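PDB 6Y01: p450 cytochrome, putative from Rippkaea orientalis, which probably binds and carries the molybdenum cofactor (Moco), as a transport protein with a Rossmann fold. Local coordinates for residues 109-114 / 134-139. Numbering follows the deposited sequence.
Sequences SDVVIA and PVILLN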
loop_
_atom_site.group_PDB
_atom_site.type_symbol
_atom_site.label_atom_id
_atom_site.label_comp_id
_atom_site.label_asym_id
_atom_site.label_seq_id
_atom_site.Cartn_x
_atom_site.Cartn_y
_atom_site.Cartn_z
ATOM N N SER D 109 -9.369 -6.567 11.364
ATOM C CA SER D 109 -9.668 -7.497 12.460
ATOM C C SER D 109 -10.443 -6.780 13.557
ATOM O O SER D 109 -10.122 -5.615 13.891
ATOM C CB SER D 109 -8.413 -8.077 13.028
ATOM O OG SER D 109 -7.692 -8.872 12.103
ATOM N N ASP D 110 -11.447 -7.415 14.126
ATOM C CA ASP D 110 -12.106 -6.903 15.339
ATOM C C ASP D 110 -11.218 -7.121 16.558
ATOM O O ASP D 110 -11.211 -6.285 17.473
ATOM C CB ASP D 110 -13.476 -7.555 15.498
ATOM C CG ASP D 110 -14.400 -7.144 14.384
ATOM O OD1 ASP D 110 -14.515 -5.897 14.117
ATOM O OD2 ASP D 110 -14.963 -8.003 13.775
ATOM N N VAL D 111 -10.513 -8.237 16.606
ATOM C CA VAL D 111 -9.522 -8.567 17.654
ATOM C C VAL D 111 -8.367 -9.235 16.942
ATOM O O VAL D 111 -8.600 -10.039 16.002
ATOM C CB VAL D 111 -10.100 -9.487 18.734
ATOM C CG1 VAL D 111 -9.038 -9.767 19.778
ATOM C CG2 VAL D 111 -11.375 -8.931 19.341
ATOM N N VAL D 112 -7.153 -8.965 17.373
ATOM C CA VAL D 112 -5.930 -9.571 16.825
ATOM C C VAL D 112 -5.370 -10.467 17.923
ATOM O O VAL D 112 -5.226 -10.023 19.076
ATOM C CB VAL D 112 -4.894 -8.474 16.443
ATOM C CG1 VAL D 112 -3.574 -9.097 16.062
ATOM C CG2 VAL D 112 -5.408 -7.597 15.317
ATOM N N ILE D 113 -5.118 -11.734 17.581
ATOM C CA ILE D 113 -4.421 -12.654 18.486
ATOM C C ILE D 113 -3.043 -12.939 17.922
ATOM O O ILE D 113 -2.917 -13.332 16.736
ATOM C CB ILE D 113 -5.180 -13.987 18.639
ATOM C CG1 ILE D 113 -6.627 -13.781 19.093
ATOM C CG2 ILE D 113 -4.406 -14.902 19.551
ATOM C CD1 ILE D 113 -7.463 -15.047 19.100
ATOM N N ALA D 114 -2.037 -12.751 18.765
ATOM C CA ALA D 114 -0.669 -13.127 18.433
ATOM C C ALA D 114 -0.412 -14.454 19.126
ATOM O O ALA D 114 -0.304 -14.510 20.356
ATOM C CB ALA D 114 0.339 -12.069 18.869
ATOM N N PRO D 134 -7.970 -4.080 19.744
ATOM C CA PRO D 134 -7.761 -5.033 20.827
ATOM C C PRO D 134 -6.797 -6.138 20.399
ATOM O O PRO D 134 -6.942 -6.708 19.287
ATOM C CB PRO D 134 -9.158 -5.631 21.093
ATOM C CG PRO D 134 -10.092 -4.682 20.451
ATOM C CD PRO D 134 -9.352 -4.061 19.268
ATOM N N VAL D 135 -5.838 -6.422 21.275
ATOM C CA VAL D 135 -4.792 -7.417 21.009
ATOM C C VAL D 135 -4.728 -8.382 22.169
ATOM O O VAL D 135 -4.654 -7.955 23.314
ATOM C CB VAL D 135 -3.420 -6.796 20.763
ATOM C CG1 VAL D 135 -2.355 -7.876 20.628
ATOM C CG2 VAL D 135 -3.442 -5.894 19.554
ATOM N N ILE D 136 -4.718 -9.679 21.818
ATOM C CA ILE D 136 -4.515 -10.755 22.794
ATOM C C ILE D 136 -3.211 -11.449 22.468
ATOM O O ILE D 136 -3.029 -11.915 21.327
ATOM C CB ILE D 136 -5.679 -11.747 22.772
ATOM C CG1 ILE D 136 -7.004 -11.050 23.059
ATOM C CG2 ILE D 136 -5.407 -12.880 23.732
ATOM C CD1 ILE D 136 -8.222 -11.930 22.808
ATOM N N LEU D 137 -2.329 -11.555 23.454
ATOM C CA LEU D 137 -1.078 -12.315 23.304
ATOM C C LEU D 137 -1.263 -13.705 23.896
ATOM O O LEU D 137 -1.642 -13.841 25.044
ATOM C CB LEU D 137 0.059 -11.577 24.010
ATOM C CG LEU D 137 0.255 -10.118 23.578
ATOM C CD1 LEU D 137 1.408 -9.499 24.386
ATOM C CD2 LEU D 137 0.530 -10.018 22.109
ATOM N N LEU D 138 -0.918 -14.691 23.101
ATOM C CA LEU D 138 -0.910 -16.117 23.529
ATOM C C LEU D 138 0.486 -16.664 23.239
ATOM O O LEU D 138 0.765 -17.120 22.115
ATOM C CB LEU D 138 -2.041 -16.862 22.814
ATOM C CG LEU D 138 -2.165 -18.314 23.217
ATOM C CD1 LEU D 138 -2.692 -18.476 24.620
ATOM C CD2 LEU D 138 -3.105 -18.983 22.249
ATOM N N ASN D 139 1.395 -16.474 24.198
ATOM C CA ASN D 139 2.800 -16.840 23.982
ATOM C C ASN D 139 3.497 -16.999 25.311
ATOM O O ASN D 139 2.903 -16.687 26.355
ATOM C CB ASN D 139 3.543 -15.834 23.099
ATOM C CG ASN D 139 3.736 -14.477 23.717
ATOM O OD1 ASN D 139 4.139 -14.359 24.882
ATOM N ND2 ASN D 139 3.379 -13.474 22.945
#
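The N-H and C=O of Val112 and Ala114 meet the C=O of Pro134, the N-H and C=O of Ile136 and the N-H of Leu138 at the facing strand edges, while Ile113 and Ile136 lie on one face of the sheet and Val112, Ala114, Val135 and Leu137 on the other. Val112 N donates to Pro134 O at 3.0 Å. Ile136 N donates to Val112 O at 2.8 Å. Ala114 N reaches Ile136 O at 2.9 Å, and Leu138 N reaches Ala114 O at 2.8 Å. All four bonds are nearly straight. Ile136 O also receives a CA-H contact from Ile113 CA at 3.2 Å. At the start of the ladder, Pro134 CD sits 3.4 Å from Asp110 O.

On the Ile113 and Ile136 face, Val111 lies beside them. Ile136 CG1 lies beside its own backbone N (chi1 -58°), which sends CD1 back to Val111 CG1 at 3.8 Å. Helix 162-176 packs on Ile136 with Cys165, Leu168 and Ile169. On the other face the small Ala114 CB meets Leu137 CD2 at 3.8 Å, and helix 119-130 packs on Ala114 and Val135.

These are neighbouring parallel strands of a beta-alpha-beta crossover, with helix 119-130 as the connection. Val111 and Ile113 bond on to Gly19, and Val135 to Trp157, so the pair is an interior part of the Rossmann-type sheet. The polar bonds across the contact are all between main-chain atoms, and the side chains that meet are apolar. The chemistry is thus divided: the backbone sets the register, and the hydrocarbon faces seat the helices.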